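Local coordinates for protein sialidase B (PDB 4XJW) that hydrolyses alpha-linked terminal sialic acids from oligosaccharides, glycoproteins and glycolipids, working as a glycosyl hydrolase family 33 sialidase, at residues A[2-6]-A[22-27]; A[317-323]-A[416-420]; A[379-385]-A[397-403]; A[612-617]-A[629-635]. The protein carries 1 engineered substitution. One frame throughout, in Å; residues are numbered along the deposited sequence.

Contact 1 (A[2-6]-A[22-27]); sequences SPIFQ and LLLDKL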
# COMPACT_ATOMS: atom_id res chain seq x y z
N SER A 2 -12.30 29.35 21.86
CA SER A 2 -10.92 29.81 21.90
C SER A 2 -10.11 28.87 22.78
O SER A 2 -10.63 28.31 23.74
CB SER A 2 -10.84 31.23 22.46
OG SER A 2 -10.59 31.21 23.86
N PRO A 3 -8.82 28.70 22.45
CA PRO A 3 -7.95 27.89 23.31
C PRO A 3 -7.75 28.53 24.68
O PRO A 3 -7.64 29.75 24.78
CB PRO A 3 -6.64 27.84 22.53
CG PRO A 3 -6.68 29.03 21.63
CD PRO A 3 -8.12 29.22 21.27
N ILE A 4 -7.70 27.71 25.73
CA ILE A 4 -7.45 28.20 27.08
C ILE A 4 -5.97 28.48 27.26
O ILE A 4 -5.56 29.14 28.22
CB ILE A 4 -7.88 27.18 28.14
CG1 ILE A 4 -7.02 25.91 28.04
CG2 ILE A 4 -9.35 26.85 28.00
CD1 ILE A 4 -7.16 24.96 29.21
N PHE A 5 -5.17 27.96 26.34
CA PHE A 5 -3.74 28.17 26.34
C PHE A 5 -3.24 28.08 24.90
O PHE A 5 -3.75 27.29 24.11
CB PHE A 5 -3.01 27.13 27.20
CG PHE A 5 -1.54 27.08 26.95
CD1 PHE A 5 -0.71 28.11 27.39
CD2 PHE A 5 -0.97 26.03 26.24
CE1 PHE A 5 0.65 28.07 27.15
CE2 PHE A 5 0.38 25.99 26.00
CZ PHE A 5 1.20 27.01 26.45
N GLN A 6 -2.25 28.90 24.58
CA GLN A 6 -1.67 28.90 23.26
C GLN A 6 -0.28 29.53 23.29
O GLN A 6 -0.13 30.70 23.65
CB GLN A 6 -2.57 29.67 22.29
CG GLN A 6 -2.08 29.65 20.86
CD GLN A 6 -3.11 30.21 19.90
OE1 GLN A 6 -3.48 31.37 19.98
NE2 GLN A 6 -3.58 29.36 18.99
N LEU A 22 0.63 28.54 33.21
CA LEU A 22 -0.12 29.03 32.06
C LEU A 22 -1.32 28.14 31.72
O LEU A 22 -2.13 28.50 30.86
CB LEU A 22 0.81 29.14 30.86
CG LEU A 22 1.93 30.16 31.01
CD1 LEU A 22 2.94 30.01 29.88
CD2 LEU A 22 1.34 31.56 31.05
N LEU A 23 -1.43 27.00 32.38
CA LEU A 23 -2.34 25.96 31.91
C LEU A 23 -3.21 25.31 33.00
O LEU A 23 -4.41 25.13 32.81
CB LEU A 23 -1.53 24.90 31.14
CG LEU A 23 -2.25 23.78 30.39
CD1 LEU A 23 -3.43 24.33 29.63
CD2 LEU A 23 -1.28 23.08 29.45
N LEU A 24 -2.62 24.97 34.14
CA LEU A 24 -3.31 24.12 35.12
C LEU A 24 -4.60 24.69 35.72
O LEU A 24 -5.56 23.95 35.94
CB LEU A 24 -2.35 23.65 36.21
CG LEU A 24 -1.26 22.73 35.68
CD1 LEU A 24 -0.31 22.35 36.79
CD2 LEU A 24 -1.87 21.50 35.05
N ASP A 25 -4.63 25.99 35.98
CA ASP A 25 -5.85 26.59 36.52
C ASP A 25 -6.95 26.70 35.46
O ASP A 25 -8.14 26.81 35.78
CB ASP A 25 -5.55 27.96 37.15
CG ASP A 25 -4.37 28.66 36.50
OD1 ASP A 25 -4.19 28.54 35.27
OD2 ASP A 25 -3.62 29.34 37.24
N LYS A 26 -6.55 26.65 34.19
CA LYS A 26 -7.49 26.79 33.08
C LYS A 26 -8.16 25.47 32.72
O LYS A 26 -9.22 25.47 32.10
CB LYS A 26 -6.76 27.33 31.85
CG LYS A 26 -5.55 28.20 32.15
CD LYS A 26 -5.96 29.56 32.69
CE LYS A 26 -4.96 30.64 32.30
NZ LYS A 26 -3.66 30.53 33.04
N LEU A 27 -7.52 24.36 33.06
CA LEU A 27 -8.07 23.05 32.73
C LEU A 27 -9.39 22.85 33.46
O LEU A 27 -9.45 22.93 34.68
CB LEU A 27 -7.09 21.92 33.05
CG LEU A 27 -6.02 21.73 31.97
CD1 LEU A 27 -4.93 20.78 32.41
CD2 LEU A 27 -6.65 21.27 30.66
O HOH W 1 -3.75 30.94 28.97
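Ile4 and Phe5 form two adjacent bumps that fit against the segment 22-27, which leaves the short helix 20-23 in a helix-like coil, at one end of the N-terminal domain, a lectin-like beta sandwich of the concanavalin clan. The tip of Ile4 fills a hollow lined by Leu23, Lys26 and Leu27. With chi1 at 64°, CG1 is turned in over its own backbone, flanked by N and C, and CD1 is carried to within 3.6 Å of Lys26 CB and 4.0 Å of Leu27 CD2. Leu23 provides the counter-bump. Its CD1 methyl wedges between the two side chains, 3.8 Å from Ile4 CD1 and 3.7 Å from Phe5 CB. Beyond that wedge the Phe5 ring slants across Leu22, with CE1 3.9 Å from Leu22 CB.

The side-chain fit is apolar and joins the two sheets: the backbones of Ile4 and Phe5 are bonded to Leu172 of strand 166-173, whereas Leu23 packs on Phe50 and Ala148 of the facing sheet. Past CB, Lys26 turns away from Ile4. Bends along its chain bring NZ back to its own segment, where it forms a salt bridge of 3.0 Å with Asp25 OD1. Beside the apolar fit a water bridges the two backbones, donating to Ile4 O at 2.7 Å and, weakly, to Leu22 O at 3.5 Å.

Contact 2 (A[317-323]-A[416-420]); sequences ANKADSG and TPTNY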
# COMPACT_ATOMS: atom_id res chain seq x y z
N ALA A 317 -1.74 -21.80 -3.45
CA ALA A 317 -2.02 -21.98 -4.87
C ALA A 317 -1.34 -23.24 -5.38
O ALA A 317 -0.17 -23.47 -5.08
CB ALA A 317 -1.56 -20.77 -5.66
N ASN A 318 -2.07 -24.04 -6.16
CA ASN A 318 -1.51 -25.25 -6.76
C ASN A 318 -0.39 -24.90 -7.74
O ASN A 318 -0.65 -24.37 -8.82
CB ASN A 318 -2.61 -26.04 -7.47
CG ASN A 318 -2.17 -27.43 -7.91
OD1 ASN A 318 -0.98 -27.69 -8.12
ND2 ASN A 318 -3.13 -28.33 -8.07
N LYS A 319 0.84 -25.22 -7.36
CA LYS A 319 2.01 -24.84 -8.15
C LYS A 319 2.19 -25.69 -9.40
O LYS A 319 2.94 -25.32 -10.30
CB LYS A 319 3.28 -24.91 -7.29
CG LYS A 319 3.24 -24.04 -6.04
CD LYS A 319 3.01 -22.58 -6.40
CE LYS A 319 3.09 -21.69 -5.16
NZ LYS A 319 2.04 -22.04 -4.16
N ALA A 320 1.49 -26.83 -9.46
CA ALA A 320 1.69 -27.79 -10.54
C ALA A 320 0.49 -27.89 -11.49
O ALA A 320 0.29 -28.92 -12.15
CB ALA A 320 2.01 -29.16 -9.97
N ASP A 321 -0.29 -26.81 -11.57
CA ASP A 321 -1.47 -26.79 -12.42
C ASP A 321 -1.71 -25.38 -12.92
O ASP A 321 -1.81 -24.45 -12.11
CB ASP A 321 -2.68 -27.28 -11.63
CG ASP A 321 -3.80 -27.76 -12.52
OD1 ASP A 321 -3.98 -27.20 -13.62
OD2 ASP A 321 -4.52 -28.69 -12.10
N SER A 322 -1.82 -25.22 -14.23
CA SER A 322 -2.03 -23.91 -14.85
C SER A 322 -3.49 -23.49 -14.81
O SER A 322 -3.82 -22.31 -14.94
CB SER A 322 -1.57 -23.93 -16.31
OG SER A 322 -2.48 -24.67 -17.10
N GLY A 323 -4.37 -24.48 -14.66
CA GLY A 323 -5.80 -24.23 -14.72
C GLY A 323 -6.37 -24.36 -16.11
O GLY A 323 -7.58 -24.17 -16.30
N THR A 416 -9.59 -24.07 -11.29
CA THR A 416 -8.49 -24.65 -10.53
C THR A 416 -8.01 -23.66 -9.46
O THR A 416 -7.86 -22.48 -9.75
CB THR A 416 -7.32 -24.99 -11.48
OG1 THR A 416 -7.76 -25.92 -12.47
CG2 THR A 416 -6.15 -25.55 -10.72
N PRO A 417 -7.82 -24.14 -8.22
CA PRO A 417 -7.36 -23.28 -7.12
C PRO A 417 -5.89 -22.95 -7.28
O PRO A 417 -5.05 -23.47 -6.56
CB PRO A 417 -7.58 -24.15 -5.88
CG PRO A 417 -7.46 -25.56 -6.40
CD PRO A 417 -8.13 -25.50 -7.75
N THR A 418 -5.59 -22.06 -8.22
CA THR A 418 -4.22 -21.65 -8.46
C THR A 418 -4.25 -20.18 -8.84
O THR A 418 -5.33 -19.61 -8.93
CB THR A 418 -3.56 -22.49 -9.58
OG1 THR A 418 -2.14 -22.24 -9.62
CG2 THR A 418 -4.19 -22.19 -10.94
N ASN A 419 -3.09 -19.57 -9.06
CA ASN A 419 -3.06 -18.15 -9.44
C ASN A 419 -3.04 -17.94 -10.95
O ASN A 419 -2.44 -18.73 -11.69
CB ASN A 419 -1.85 -17.46 -8.81
CG ASN A 419 -0.55 -18.14 -9.18
OD1 ASN A 419 -0.29 -19.26 -8.75
ND2 ASN A 419 0.26 -17.46 -10.00
N TYR A 420 -3.69 -16.87 -11.39
CA TYR A 420 -3.77 -16.52 -12.81
C TYR A 420 -3.32 -15.08 -13.03
O TYR A 420 -3.17 -14.33 -12.07
CB TYR A 420 -5.21 -16.67 -13.33
CG TYR A 420 -5.83 -18.03 -13.11
CD1 TYR A 420 -6.34 -18.39 -11.86
CD2 TYR A 420 -5.91 -18.95 -14.14
CE1 TYR A 420 -6.92 -19.64 -11.66
CE2 TYR A 420 -6.48 -20.20 -13.95
CZ TYR A 420 -6.97 -20.53 -12.71
OH TYR A 420 -7.54 -21.77 -12.53
O HOH W 2 -7.19 -28.71 -12.26
O HOH W 3 -2.47 -19.97 -14.50
O HOH W 4 -9.31 -24.10 -14.13
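Thr418 lays its side chain across the carbonyls of the turn formed by residues 318-321. Its OG1 is trans to the backbone N (chi1 -169°) and donates to Asn318 O at 2.7 Å, from a position tilted 32° off the carbonyl plane. The neighbouring pair is straighter: Asn318 N reaches Pro417 O at 3.1 Å with an N-H...O angle of 174°, so Asn318 is gripped through both its backbone N and its backbone O. Pro417 is the centre of an inverse gamma turn, in which Thr418 N bonds to Thr416 O. That same oxygen also accepts from Tyr420 OH at 2.9 Å, which holds the ring across the end of the loop.

Further along, the Thr416 methyl CG2 rests against the Asp321 carboxylate, 3.7 Å from CG. Asp321 OD1 closes an Asx turn onto Gly323 N and also forms a salt bridge with Lys334, while a water links OD2 to Thr416 OG1. Gly323 fits closely against Tyr420 and Thr416, with its CA 3.4 Å from Thr416 OG1. The polar end of Asn419 is directed to Gly449 and Asn448.

These two loops flank the insertion that interrupts the propeller between adjacent strands 301-308 and 420-426, with a type I turn, two Asx turns and an inverse gamma turn at the base of an inserted subdomain in the six-bladed sialidase fold.

Contact 3 (A[379-385]-A[397-403]); sequences LTVEQYS and HNGKQVP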
# COMPACT_ATOMS: atom_id res chain seq x y z
N LEU A 379 -27.18 -17.50 -13.29
CA LEU A 379 -27.23 -18.10 -11.96
C LEU A 379 -26.67 -17.11 -10.95
O LEU A 379 -25.88 -16.23 -11.30
CB LEU A 379 -26.45 -19.41 -11.91
CG LEU A 379 -26.97 -20.54 -12.79
CD1 LEU A 379 -26.32 -21.86 -12.40
CD2 LEU A 379 -28.49 -20.63 -12.70
N THR A 380 -27.09 -17.25 -9.70
CA THR A 380 -26.61 -16.38 -8.63
C THR A 380 -26.04 -17.18 -7.46
O THR A 380 -26.30 -18.37 -7.31
CB THR A 380 -27.74 -15.47 -8.08
OG1 THR A 380 -28.78 -16.26 -7.51
CG2 THR A 380 -28.32 -14.60 -9.19
N VAL A 381 -25.23 -16.50 -6.64
CA VAL A 381 -24.86 -17.00 -5.32
C VAL A 381 -25.24 -15.94 -4.28
O VAL A 381 -25.57 -14.80 -4.65
CB VAL A 381 -23.35 -17.27 -5.22
CG1 VAL A 381 -22.93 -18.30 -6.27
CG2 VAL A 381 -22.56 -15.98 -5.40
N GLU A 382 -25.19 -16.31 -3.01
CA GLU A 382 -25.43 -15.35 -1.93
C GLU A 382 -24.10 -14.76 -1.48
O GLU A 382 -23.12 -15.48 -1.28
CB GLU A 382 -26.14 -16.01 -0.75
CG GLU A 382 -26.59 -15.02 0.33
CD GLU A 382 -27.37 -15.70 1.45
OE1 GLU A 382 -27.61 -16.92 1.35
OE2 GLU A 382 -27.71 -15.01 2.43
N GLN A 383 -24.07 -13.44 -1.36
CA GLN A 383 -22.86 -12.71 -0.98
C GLN A 383 -22.50 -12.93 0.50
O GLN A 383 -23.38 -13.23 1.32
CB GLN A 383 -23.06 -11.22 -1.27
CG GLN A 383 -21.80 -10.35 -1.18
CD GLN A 383 -22.08 -8.88 -1.41
OE1 GLN A 383 -22.72 -8.22 -0.58
NE2 GLN A 383 -21.61 -8.35 -2.53
N TYR A 384 -21.22 -12.79 0.83
CA TYR A 384 -20.75 -12.85 2.21
C TYR A 384 -20.38 -11.47 2.74
O TYR A 384 -19.99 -10.59 1.98
CB TYR A 384 -19.50 -13.72 2.32
CG TYR A 384 -19.71 -15.20 2.05
CD1 TYR A 384 -19.64 -15.70 0.76
CD2 TYR A 384 -19.92 -16.09 3.10
CE1 TYR A 384 -19.81 -17.05 0.51
CE2 TYR A 384 -20.08 -17.44 2.86
CZ TYR A 384 -20.03 -17.92 1.56
OH TYR A 384 -20.19 -19.27 1.32
N SER A 385 -20.48 -11.32 4.06
CA SER A 385 -19.96 -10.16 4.77
C SER A 385 -19.09 -10.68 5.90
O SER A 385 -19.21 -11.84 6.29
CB SER A 385 -21.10 -9.32 5.34
OG SER A 385 -21.75 -8.56 4.34
N HIS A 397 -23.03 -15.41 5.03
CA HIS A 397 -23.99 -14.96 4.04
C HIS A 397 -24.83 -13.78 4.54
O HIS A 397 -25.23 -13.74 5.70
CB HIS A 397 -24.87 -16.14 3.62
CG HIS A 397 -24.19 -17.09 2.69
ND1 HIS A 397 -24.21 -18.46 2.87
CD2 HIS A 397 -23.48 -16.88 1.55
CE1 HIS A 397 -23.54 -19.04 1.90
NE2 HIS A 397 -23.09 -18.11 1.08
N ASN A 398 -25.08 -12.82 3.66
CA ASN A 398 -25.72 -11.57 4.07
C ASN A 398 -27.09 -11.29 3.44
O ASN A 398 -27.60 -10.19 3.54
CB ASN A 398 -24.78 -10.39 3.84
CG ASN A 398 -24.47 -10.17 2.37
OD1 ASN A 398 -25.23 -10.57 1.48
ND2 ASN A 398 -23.35 -9.50 2.10
N GLY A 399 -27.64 -12.28 2.75
CA GLY A 399 -28.97 -12.14 2.18
C GLY A 399 -29.04 -11.49 0.81
O GLY A 399 -30.10 -11.45 0.19
N LYS A 400 -27.91 -10.97 0.32
CA LYS A 400 -27.87 -10.35 -1.00
C LYS A 400 -27.41 -11.36 -2.05
O LYS A 400 -26.52 -12.16 -1.79
CB LYS A 400 -26.95 -9.13 -0.98
CG LYS A 400 -26.70 -8.49 -2.35
CD LYS A 400 -25.86 -7.22 -2.22
CE LYS A 400 -25.22 -6.84 -3.56
NZ LYS A 400 -24.77 -5.42 -3.59
N GLN A 401 -28.02 -11.32 -3.24
CA GLN A 401 -27.60 -12.20 -4.33
C GLN A 401 -26.76 -11.45 -5.36
O GLN A 401 -27.05 -10.31 -5.70
CB GLN A 401 -28.82 -12.84 -5.02
CG GLN A 401 -29.55 -13.88 -4.16
CD GLN A 401 -30.71 -14.54 -4.89
OE1 GLN A 401 -30.52 -15.17 -5.93
NE2 GLN A 401 -31.91 -14.39 -4.35
N VAL A 402 -25.70 -12.11 -5.84
CA VAL A 402 -24.85 -11.58 -6.90
C VAL A 402 -24.65 -12.66 -7.96
O VAL A 402 -24.86 -13.84 -7.67
CB VAL A 402 -23.46 -11.15 -6.36
CG1 VAL A 402 -23.61 -10.12 -5.28
CG2 VAL A 402 -22.69 -12.35 -5.86
N PRO A 403 -24.26 -12.26 -9.19
CA PRO A 403 -24.04 -13.26 -10.24
C PRO A 403 -22.99 -14.30 -9.85
O PRO A 403 -21.97 -13.95 -9.26
CB PRO A 403 -23.51 -12.43 -11.41
CG PRO A 403 -24.12 -11.10 -11.20
CD PRO A 403 -24.18 -10.89 -9.72
O HOH W 5 -22.86 -5.54 -1.41
O HOH W 6 -21.80 -6.20 -5.06
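Similar first torsions, -68° for Tyr384 and -77° for His397, swing each ring to its amide-nitrogen side, trans to the carbonyl carbon, and the two rings run side by side on a bulged antiparallel hairpin. They form an offset stack with centroids 4.1 Å apart and planes at 29°, His397 CD2 lying over the centre of the tyrosine ring. Asp410 clasps both outer ends, taking Tyr384 OH on one carboxylate oxygen and His397 NE2 on the other. Glu382 OE1 covers the opposite face of the imidazole, its carboxylate nearly parallel to the ring; two acids so placed would probably favour a protonated histidine.

The bulge falls between Glu382 and Tyr384, where the register slips by two residues as the partner chain turns its corner at Gly399. Glu382 stabilises this corner, OE2 accepting from Gly399 N at 2.7 Å through its anti lone pair. Asn398 secures it from within: OD1 takes Lys400 N in an Asx turn, while ND2 donates to Gln383 OE1 at 3.0 Å and to Ser385 OG at 2.9 Å, both lying close to its amide plane. Gln383 NE2 and Ser385 OG have further partners in Asn261 O and Glu264, which tie the hairpin to a neighbouring loop.

Beyond the corner, Val381 and Val402 exchange two backbone bonds and touch through their CG2 methyls. At the exposed end Thr380 OG1 donates to Gln401 OE1 at 2.6 Å.

Contact 4 (A[612-617]-A[629-635]); sequences GYAYSA and LFEKYDS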
# COMPACT_ATOMS: atom_id res chain seq x y z
N GLY A 612 9.44 4.50 7.89
CA GLY A 612 9.07 3.43 6.97
C GLY A 612 9.02 3.81 5.50
O GLY A 612 8.59 4.90 5.12
N TYR A 613 9.46 2.88 4.66
CA TYR A 613 9.35 3.06 3.22
C TYR A 613 9.39 1.68 2.59
O TYR A 613 10.38 0.97 2.72
CB TYR A 613 10.52 3.90 2.70
CG TYR A 613 10.38 4.39 1.27
CD1 TYR A 613 10.77 3.61 0.18
CD2 TYR A 613 9.87 5.65 1.02
CE1 TYR A 613 10.65 4.10 -1.15
CE2 TYR A 613 9.75 6.15 -0.27
CZ TYR A 613 10.13 5.37 -1.35
OH TYR A 613 9.98 5.91 -2.61
N ALA A 614 8.31 1.28 1.93
CA ALA A 614 8.22 -0.07 1.40
C ALA A 614 8.04 -0.07 -0.11
O ALA A 614 8.91 0.41 -0.82
CB ALA A 614 7.15 -0.89 2.14
N TYR A 615 6.94 -0.63 -0.62
CA TYR A 615 6.72 -0.62 -2.05
C TYR A 615 6.48 0.81 -2.53
O TYR A 615 5.99 1.67 -1.78
CB TYR A 615 5.55 -1.51 -2.47
CG TYR A 615 5.82 -2.99 -2.48
CD1 TYR A 615 6.61 -3.59 -1.51
CD2 TYR A 615 5.23 -3.81 -3.43
CE1 TYR A 615 6.82 -4.96 -1.51
CE2 TYR A 615 5.44 -5.17 -3.44
CZ TYR A 615 6.22 -5.74 -2.47
OH TYR A 615 6.43 -7.11 -2.46
N SER A 616 6.85 1.06 -3.78
CA SER A 616 6.80 2.40 -4.30
C SER A 616 6.55 2.46 -5.79
O SER A 616 6.77 1.51 -6.54
CB SER A 616 8.10 3.13 -3.96
OG SER A 616 9.18 2.60 -4.72
N ALA A 617 6.06 3.63 -6.21
CA ALA A 617 5.81 3.93 -7.60
C ALA A 617 6.43 5.29 -7.91
O ALA A 617 6.25 6.25 -7.15
CB ALA A 617 4.31 3.93 -7.86
N LEU A 629 4.50 7.72 -5.34
CA LEU A 629 3.41 7.19 -4.54
C LEU A 629 3.97 5.96 -3.84
O LEU A 629 4.40 5.01 -4.49
CB LEU A 629 2.22 6.81 -5.43
CG LEU A 629 0.99 6.27 -4.71
CD1 LEU A 629 0.40 7.34 -3.81
CD2 LEU A 629 -0.04 5.80 -5.74
N PHE A 630 3.98 5.98 -2.52
CA PHE A 630 4.71 4.93 -1.80
C PHE A 630 4.06 4.54 -0.48
O PHE A 630 3.31 5.33 0.13
CB PHE A 630 6.15 5.38 -1.55
CG PHE A 630 6.27 6.54 -0.59
CD1 PHE A 630 6.08 7.85 -1.02
CD2 PHE A 630 6.57 6.32 0.76
CE1 PHE A 630 6.18 8.93 -0.13
CE2 PHE A 630 6.69 7.39 1.64
CZ PHE A 630 6.49 8.68 1.20
N GLU A 631 4.39 3.33 -0.04
CA GLU A 631 3.96 2.84 1.25
C GLU A 631 4.86 3.43 2.32
O GLU A 631 6.01 3.01 2.47
CB GLU A 631 4.04 1.30 1.25
CG GLU A 631 3.02 0.64 0.31
CD GLU A 631 3.21 -0.87 0.18
OE1 GLU A 631 4.28 -1.39 0.57
OE2 GLU A 631 2.25 -1.54 -0.28
N LYS A 632 4.36 4.40 3.07
CA LYS A 632 5.15 5.03 4.13
C LYS A 632 5.04 4.25 5.45
O LYS A 632 4.58 4.76 6.48
CB LYS A 632 4.77 6.50 4.34
CG LYS A 632 5.83 7.28 5.13
CD LYS A 632 5.44 8.71 5.41
CE LYS A 632 6.54 9.41 6.19
NZ LYS A 632 7.70 9.72 5.32
N TYR A 633 5.47 3.00 5.40
CA TYR A 633 5.51 2.17 6.60
C TYR A 633 6.31 0.94 6.28
O TYR A 633 6.67 0.68 5.13
CB TYR A 633 4.10 1.80 7.10
CG TYR A 633 3.41 0.65 6.40
CD1 TYR A 633 2.98 0.76 5.07
CD2 TYR A 633 3.19 -0.55 7.06
CE1 TYR A 633 2.34 -0.31 4.44
CE2 TYR A 633 2.54 -1.61 6.45
CZ TYR A 633 2.11 -1.49 5.14
OH TYR A 633 1.47 -2.56 4.55
N ASP A 634 6.64 0.18 7.32
CA ASP A 634 7.37 -1.04 7.09
C ASP A 634 6.38 -2.18 6.85
O ASP A 634 5.79 -2.72 7.78
CB ASP A 634 8.28 -1.33 8.27
CG ASP A 634 9.22 -2.49 7.99
OD1 ASP A 634 8.78 -3.45 7.32
OD2 ASP A 634 10.38 -2.43 8.45
N SER A 635 6.19 -2.51 5.57
CA SER A 635 5.16 -3.47 5.18
C SER A 635 5.60 -4.92 5.39
O SER A 635 4.85 -5.85 5.08
CB SER A 635 4.74 -3.23 3.72
OG SER A 635 5.78 -3.62 2.83
O HOH W 7 9.42 7.52 4.83
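Part of the sialidase active site lies on a beta hairpin of the propeller, where Tyr615, the nucleophile by similarity, lies alongside Glu631. The two oxygens of the Glu631 carboxylate serve different partners. OE1 accepts from Tyr615 N at 3.0 Å, met from above the carboxylate plane (46°), and OE2 forms a salt bridge with Arg207, a probable substrate-binding residue. Glu631 N bonds back to Tyr615 O at 2.9 Å, so the backbone of Tyr615 is held at both its N and its O while its hydroxyl pairs with Glu503. Glu631 thus probably acts as a second-shell residue that positions both Tyr615 and Arg207.

Next to them, Ala614 CB packs against Ser635 OG at 3.1 Å; that hydroxyl also bonds to Arg581, another probable substrate-binding residue. On the other face of the hairpin Tyr613 slides across Phe630, with CE2 3.3 Å above the phenyl plane and toward its rim. The planes are near parallel (24°), yet the rings barely overlap. Ala617 and Leu629 close the strands with reciprocal backbone bonds. At the far end a water donates to Gly612 O and accepts from Lys632 NZ, 2.8 Å from each.

From the N terminus, contact 1 comes first, closing a short loop that brings the two sheets of the N-terminal sandwich together. The chain then enters the propeller. Contact 2 closes a long excursion of 92 residues, joining the two ends of the inserted subdomain, and contact 3, a hairpin with a corner, lies within that excursion, about 25 Å from contact 2 between centres. Contact 4 follows late in the chain as another hairpin, near the centre of the molecule, and shapes the catalytic pocket. Contacts 1, 2 and 4 follow one another in series; none cross, and no two touch. Contacts 1 and 2 lie on opposite sides of the chain's centre, with centres about 64 Å apart.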